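Local coordinates for protein COG0778: Nitroreductase (Streptococcus pneumoniae, PDB 2B67) that binds flavin mononucleotide and, as a member of the nitroreductase family, probably catalyses flavin-dependent electron transfer from NAD(P)H to an acceptor, at residues Thr31-Ala36 and Met140-Ala145; Trp48-Val53 and Ile79-Asp84. One frame throughout, in Å; residues are numbered along the deposited sequence.

Contact 1 of 2, residues Thr31-Ala36 and Met140-Ala145; sequences TAIEIA and MNLVLA
A32 and A36 on helix 26-36 meet L142 and A145 on helix 124-148 where the two short axes pass 8.1 Å apart at 138° between their N-to-C directions, a steep antiparallel crossing within the helical layer of the nitroreductase alpha-beta sandwich. A32, A36 and A145 present only CB at the crossing, consistent with the short axis separation. The CB of A145 sits 3.6 Å from the carbonyl O of A32, with the CB atoms of A32 and I35 beside it. The tightest carbon pair is A36 CB against L142 CA at 3.4 Å, shorter than ordinary van der Waals contact, so backbone as well as side chain limits the spacing here. With CG of L142 anti to the backbone N (chi1 173°), its CD1 branch reaches helix 26-36 and lies 3.9 Å from CG1 of I33; these two side chains run alongside each other, pointing the same way, and both also touch F50 of the sheet.

The polar element is N141, which is buried and whose amide reaches the last turn of helix 26-36. In the second subunit, N10 is hydrogen-bonded through OD1 to N141 ND2, and F6 packs on N141. Within the chain, N141 ND2 donates to A36 O over 2.9 Å with a nearly straight N-H...O angle of 166°, the acceptor close to the amide plane but the donor above the plane of the A36 carbonyl.

Contact 2 of 2, residues Trp48-Val53 and Ile79-Asp84; sequences WKFVVV and IALFTD. With ACY (acetic acid), chain F.
The ring of F50 carries L81 CD1 over one face, 4.0 Å from the ring centroid and 17° off the normal, a CH-pi contact displaced toward the rim near CE2 and CZ. At its edge, near the ring plane, I79 CG2 meets F50 CD2 at 3.9 Å. A chi1 of 173° swings the L81 branch point away from its own N, and chi2 then turns CD1 over the ring; the same methyl also meets CB of W48. On the other side of the sheet, the F82 ring has K49 O at its edge, near its plane, and V51 CG2 approaches F82 CE1 obliquely at 3.6 Å.

These pairings follow from the antiparallel register. W48, F50 and V52 pair with T83, L81 and I79 as non-hydrogen-bonded pairs on one face, whereas K49 with F82 and V51 with A80 are hydrogen-bonded pairs whose side chains occupy the other. Four backbone bonds fix the register: the straightest runs from F82 N to K49 O (2.8 Å, 172°), and V51 N to A80 O spans 2.9 Å. The W48 and I79 CA atoms add CA-H...O contacts to F82 O and V51 O.

Bent at chi3 and chi4, the K49 chain leaves the strand pair, and its NZ is hydrogen-bonded to O of a bound acetic acid molecule, probably from the crystallisation liquor, to which K93 NZ is also hydrogen-bonded. T83 OG1 is hydrogen-bonded to E177 of the adjoining strand 174-183.

Strand 48-53 is one of the two edge strands of the sheet within its own chain, but F50, V51 and V52 pair in parallel with a strand of the second subunit, whose I200 and I201 pack on F50 and V52, consistent with the exchange of C-terminal arms in nitroreductase-family dimers.

How the contacts relate
From the N terminus, helix 26-36 supplies the first half of contact 1, and the chain then runs through a connecting loop, which includes the FMN-pocket residues P40 to N44, into strand 48-53, the first half of contact 2. Strand 77-84 closes that shorter loop, with 25 residues between the segments. Helix 124-148 comes last and closes contact 1 across 103 intervening residues, so contact 2 is nested inside the larger loop. The centres of the two contacts lie about 13 Å apart, yet the layers meet directly: I33 CD1 packs on V52 CG2 at 3.7 Å. The helix pair is thereby joined to the face of the sheet bearing F50 and V52, and both contacts also touch the second subunit.

Contact 1 of 2, residues Thr31-Ala36 and Met140-Ala145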
loop_
_atom_site.group_PDB
_atom_site.type_symbol
_atom_site.label_atom_id
_atom_site.label_comp_id
_atom_site.label_asym_id
_atom_site.label_seq_id
_atom_site.Cartn_x
_atom_site.Cartn_y
_atom_site.Cartn_z
ATOM N N THR A 31 18.288 3.699 -5.553
ATOM C CA THR A 31 18.219 2.274 -5.222
ATOM C C THR A 31 16.903 1.920 -4.503
ATOM O O THR A 31 16.259 0.921 -4.839
ATOM C CB THR A 31 19.401 1.849 -4.349
ATOM O OG1 THR A 31 20.615 2.025 -5.098
ATOM C CG2 THR A 31 19.254 0.408 -3.908
ATOM N N ALA A 32 16.538 2.723 -3.492
ATOM C CA ALA A 32 15.338 2.445 -2.702
ATOM C C ALA A 32 14.109 2.420 -3.623
ATOM O O ALA A 32 13.206 1.594 -3.457
ATOM C CB ALA A 32 15.180 3.487 -1.599
ATOM N N ILE A 33 14.107 3.308 -4.612
ATOM C CA ILE A 33 12.990 3.410 -5.525
ATOM C C ILE A 33 12.996 2.223 -6.466
ATOM O O ILE A 33 11.937 1.679 -6.784
ATOM C CB ILE A 33 12.929 4.788 -6.255
ATOM C CG1 ILE A 33 12.638 5.916 -5.252
ATOM C CG2 ILE A 33 11.887 4.769 -7.398
ATOM C CD1 ILE A 33 12.729 7.318 -5.877
ATOM N N GLU A 34 14.185 1.788 -6.879
ATOM C CA GLU A 34 14.280 0.595 -7.706
ATOM C C GLU A 34 13.836 -0.674 -6.969
ATOM O O GLU A 34 13.160 -1.550 -7.555
ATOM C CB GLU A 34 15.666 0.444 -8.329
ATOM C CG GLU A 34 15.735 -0.660 -9.380
ATOM C CD GLU A 34 17.106 -0.774 -10.012
ATOM O OE1 GLU A 34 18.115 -0.627 -9.283
ATOM O OE2 GLU A 34 17.184 -0.988 -11.236
ATOM N N ILE A 35 14.177 -0.793 -5.692
ATOM C CA ILE A 35 13.619 -1.922 -4.905
ATOM C C ILE A 35 12.082 -1.797 -4.727
ATOM O O ILE A 35 11.354 -2.785 -4.877
ATOM C CB ILE A 35 14.326 -2.092 -3.509
ATOM C CG1 ILE A 35 15.791 -2.527 -3.693
ATOM C CG2 ILE A 35 13.631 -3.145 -2.648
ATOM C CD1 ILE A 35 16.603 -2.420 -2.388
ATOM N N ALA A 36 11.605 -0.586 -4.414
ATOM C CA ALA A 36 10.206 -0.348 -4.109
ATOM C C ALA A 36 9.294 -0.746 -5.285
ATOM O O ALA A 36 8.251 -1.354 -5.070
ATOM C CB ALA A 36 9.959 1.137 -3.732
HETATM N N MSE A 140 4.569 1.740 0.830
HETATM C CA MSE A 140 5.057 0.792 1.858
HETATM C C MSE A 140 6.432 0.157 1.523
HETATM O O MSE A 140 7.343 0.126 2.364
HETATM C CB MSE A 140 4.041 -0.329 2.068
HETATM C CG MSE A 140 4.446 -1.358 3.147
HETATM SE SE MSE A 140 4.040 -0.615 4.917
HETATM C CE MSE A 140 5.769 0.059 5.491
ATOM N N ASN A 141 6.566 -0.308 0.288
ATOM C CA ASN A 141 7.800 -0.979 -0.156
ATOM C C ASN A 141 8.958 0.044 -0.124
ATOM O O ASN A 141 10.066 -0.272 0.319
ATOM C CB ASN A 141 7.608 -1.592 -1.559
ATOM C CG ASN A 141 8.357 -2.926 -1.734
ATOM O OD1 ASN A 141 8.660 -3.618 -0.763
ATOM N ND2 ASN A 141 8.635 -3.289 -2.974
ATOM N N LEU A 142 8.643 1.280 -0.518
ATOM C CA LEU A 142 9.624 2.392 -0.536
ATOM C C LEU A 142 10.149 2.764 0.856
ATOM O O LEU A 142 11.364 2.910 1.047
ATOM C CB LEU A 142 9.014 3.631 -1.185
ATOM C CG LEU A 142 9.859 4.914 -1.121
ATOM C CD1 LEU A 142 11.220 4.674 -1.796
ATOM C CD2 LEU A 142 9.096 6.102 -1.755
ATOM N N VAL A 143 9.243 2.932 1.821
ATOM C CA VAL A 143 9.704 3.284 3.163
ATOM C C VAL A 143 10.526 2.162 3.815
ATOM O O VAL A 143 11.490 2.428 4.583
ATOM C CB VAL A 143 8.588 3.836 4.096
ATOM C CG1 VAL A 143 7.969 5.111 3.520
ATOM C CG2 VAL A 143 7.552 2.812 4.404
ATOM N N LEU A 144 10.149 0.914 3.511
ATOM C CA LEU A 144 10.909 -0.246 3.990
ATOM C C LEU A 144 12.280 -0.315 3.351
ATOM O O LEU A 144 13.283 -0.568 4.049
ATOM C CB LEU A 144 10.148 -1.566 3.763
ATOM C CG LEU A 144 8.917 -1.735 4.657
ATOM C CD1 LEU A 144 8.048 -2.892 4.090
ATOM C CD2 LEU A 144 9.345 -1.993 6.083
ATOM N N ALA A 145 12.331 -0.059 2.041
ATOM C CA ALA A 145 13.613 -0.024 1.346
ATOM C C ALA A 145 14.545 1.068 1.911
ATOM O O ALA A 145 15.733 0.843 2.077
ATOM C CB ALA A 145 13.430 0.096 -0.203
#

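Contact 2 of 2, residues Trp48-Val53 and Ile79-Asp84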
loop_
_atom_site.group_PDB
_atom_site.type_symbol
_atom_site.label_atom_id
_atom_site.label_comp_id
_atom_site.label_asym_id
_atom_site.label_seq_id
_atom_site.Cartn_x
_atom_site.Cartn_y
_atom_site.Cartn_z
ATOM N N TRP A 48 2.701 4.493 -11.402
ATOM C CA TRP A 48 3.342 5.375 -10.418
ATOM C C TRP A 48 4.468 6.192 -11.002
ATOM O O TRP A 48 5.121 5.798 -11.996
ATOM C CB TRP A 48 3.876 4.580 -9.200
ATOM C CG TRP A 48 4.553 3.264 -9.476
ATOM C CD1 TRP A 48 5.738 3.052 -10.169
ATOM C CD2 TRP A 48 4.135 1.977 -9.006
ATOM N NE1 TRP A 48 6.049 1.703 -10.179
ATOM C CE2 TRP A 48 5.080 1.023 -9.479
ATOM C CE3 TRP A 48 3.048 1.533 -8.247
ATOM C CZ2 TRP A 48 4.980 -0.335 -9.180
ATOM C CZ3 TRP A 48 2.941 0.182 -7.970
ATOM C CH2 TRP A 48 3.893 -0.737 -8.435
ATOM N N LYS A 49 4.688 7.337 -10.378
ATOM C CA LYS A 49 5.750 8.262 -10.796
ATOM C C LYS A 49 6.329 8.894 -9.540
ATOM O O LYS A 49 5.584 9.415 -8.704
ATOM C CB LYS A 49 5.232 9.356 -11.743
ATOM C CG LYS A 49 6.374 10.316 -12.164
ATOM C CD LYS A 49 5.902 11.679 -12.713
ATOM C CE LYS A 49 5.415 11.517 -14.150
ATOM N NZ LYS A 49 6.522 11.174 -15.092
ATOM N N PHE A 50 7.639 8.776 -9.389
ATOM C CA PHE A 50 8.367 9.270 -8.205
ATOM C C PHE A 50 9.077 10.582 -8.526
ATOM O O PHE A 50 9.989 10.650 -9.388
ATOM C CB PHE A 50 9.372 8.215 -7.721
ATOM C CG PHE A 50 8.728 6.936 -7.260
ATOM C CD1 PHE A 50 8.278 5.986 -8.190
ATOM C CD2 PHE A 50 8.546 6.696 -5.888
ATOM C CE1 PHE A 50 7.647 4.805 -7.755
ATOM C CE2 PHE A 50 7.963 5.524 -5.441
ATOM C CZ PHE A 50 7.502 4.578 -6.362
ATOM N N VAL A 51 8.652 11.642 -7.860
ATOM C CA VAL A 51 9.282 12.929 -8.079
ATOM C C VAL A 51 10.215 13.222 -6.896
ATOM O O VAL A 51 9.749 13.518 -5.792
ATOM C CB VAL A 51 8.237 14.054 -8.326
ATOM C CG1 VAL A 51 8.955 15.362 -8.589
ATOM C CG2 VAL A 51 7.338 13.701 -9.546
ATOM N N VAL A 52 11.527 13.088 -7.133
ATOM C CA VAL A 52 12.528 13.318 -6.101
ATOM C C VAL A 52 12.867 14.811 -5.976
ATOM O O VAL A 52 13.508 15.408 -6.856
ATOM C CB VAL A 52 13.786 12.456 -6.347
ATOM C CG1 VAL A 52 14.824 12.702 -5.304
ATOM C CG2 VAL A 52 13.396 10.972 -6.388
ATOM N N VAL A 53 12.438 15.406 -4.883
ATOM C CA VAL A 53 12.560 16.850 -4.730
ATOM C C VAL A 53 13.776 17.190 -3.885
ATOM O O VAL A 53 13.831 16.850 -2.690
ATOM C CB VAL A 53 11.279 17.461 -4.148
ATOM C CG1 VAL A 53 11.388 18.991 -4.033
ATOM C CG2 VAL A 53 10.070 17.046 -5.047
ATOM N N ILE A 79 9.907 12.970 -1.565
ATOM C CA ILE A 79 9.553 12.232 -2.757
ATOM C C ILE A 79 8.082 12.434 -2.860
ATOM O O ILE A 79 7.346 12.015 -1.958
ATOM C CB ILE A 79 9.880 10.721 -2.627
ATOM C CG1 ILE A 79 11.391 10.514 -2.553
ATOM C CG2 ILE A 79 9.317 9.971 -3.824
ATOM C CD1 ILE A 79 11.835 9.170 -1.976
ATOM N N ALA A 80 7.650 13.127 -3.908
ATOM C CA ALA A 80 6.238 13.211 -4.211
ATOM C C ALA A 80 5.823 12.008 -5.046
ATOM O O ALA A 80 6.298 11.846 -6.158
ATOM C CB ALA A 80 5.923 14.523 -4.949
ATOM N N LEU A 81 4.946 11.159 -4.506
ATOM C CA LEU A 81 4.465 9.978 -5.221
ATOM C C LEU A 81 3.206 10.363 -5.975
ATOM O O LEU A 81 2.210 10.779 -5.362
ATOM C CB LEU A 81 4.155 8.819 -4.256
ATOM C CG LEU A 81 3.483 7.554 -4.807
ATOM C CD1 LEU A 81 4.330 6.905 -5.923
ATOM C CD2 LEU A 81 3.314 6.546 -3.689
ATOM N N PHE A 82 3.261 10.225 -7.301
ATOM C CA PHE A 82 2.108 10.505 -8.191
ATOM C C PHE A 82 1.594 9.178 -8.770
ATOM O O PHE A 82 2.344 8.187 -8.883
ATOM C CB PHE A 82 2.520 11.395 -9.393
ATOM C CG PHE A 82 2.793 12.843 -9.036
ATOM C CD1 PHE A 82 3.964 13.200 -8.370
ATOM C CD2 PHE A 82 1.867 13.838 -9.346
ATOM C CE1 PHE A 82 4.208 14.519 -8.042
ATOM C CE2 PHE A 82 2.110 15.162 -9.035
ATOM C CZ PHE A 82 3.288 15.506 -8.375
ATOM N N THR A 83 0.332 9.163 -9.171
ATOM C CA THR A 83 -0.188 8.029 -9.903
ATOM C C THR A 83 -0.752 8.536 -11.230
ATOM O O THR A 83 -1.171 9.695 -11.336
ATOM C CB THR A 83 -1.282 7.308 -9.125
ATOM O OG1 THR A 83 -2.232 8.282 -8.687
ATOM C CG2 THR A 83 -0.700 6.610 -7.889
ATOM N N ASP A 84 -0.772 7.634 -12.208
ATOM C CA ASP A 84 -1.207 7.895 -13.573
ATOM C C ASP A 84 -2.702 7.807 -13.703
ATOM O O ASP A 84 -3.262 6.711 -13.694
ATOM C CB ASP A 84 -0.570 6.851 -14.515
ATOM C CG ASP A 84 -0.476 7.329 -15.969
ATOM O OD1 ASP A 84 -1.292 8.191 -16.384
ATOM O OD2 ASP A 84 0.405 6.803 -16.699
HETATM C C ACY F . 5.426 9.827 -18.375
HETATM O O ACY F . 5.695 10.914 -17.821
HETATM O OXT ACY F . 5.598 8.714 -17.832
HETATM C CH3 ACY F . 4.861 9.875 -19.765
#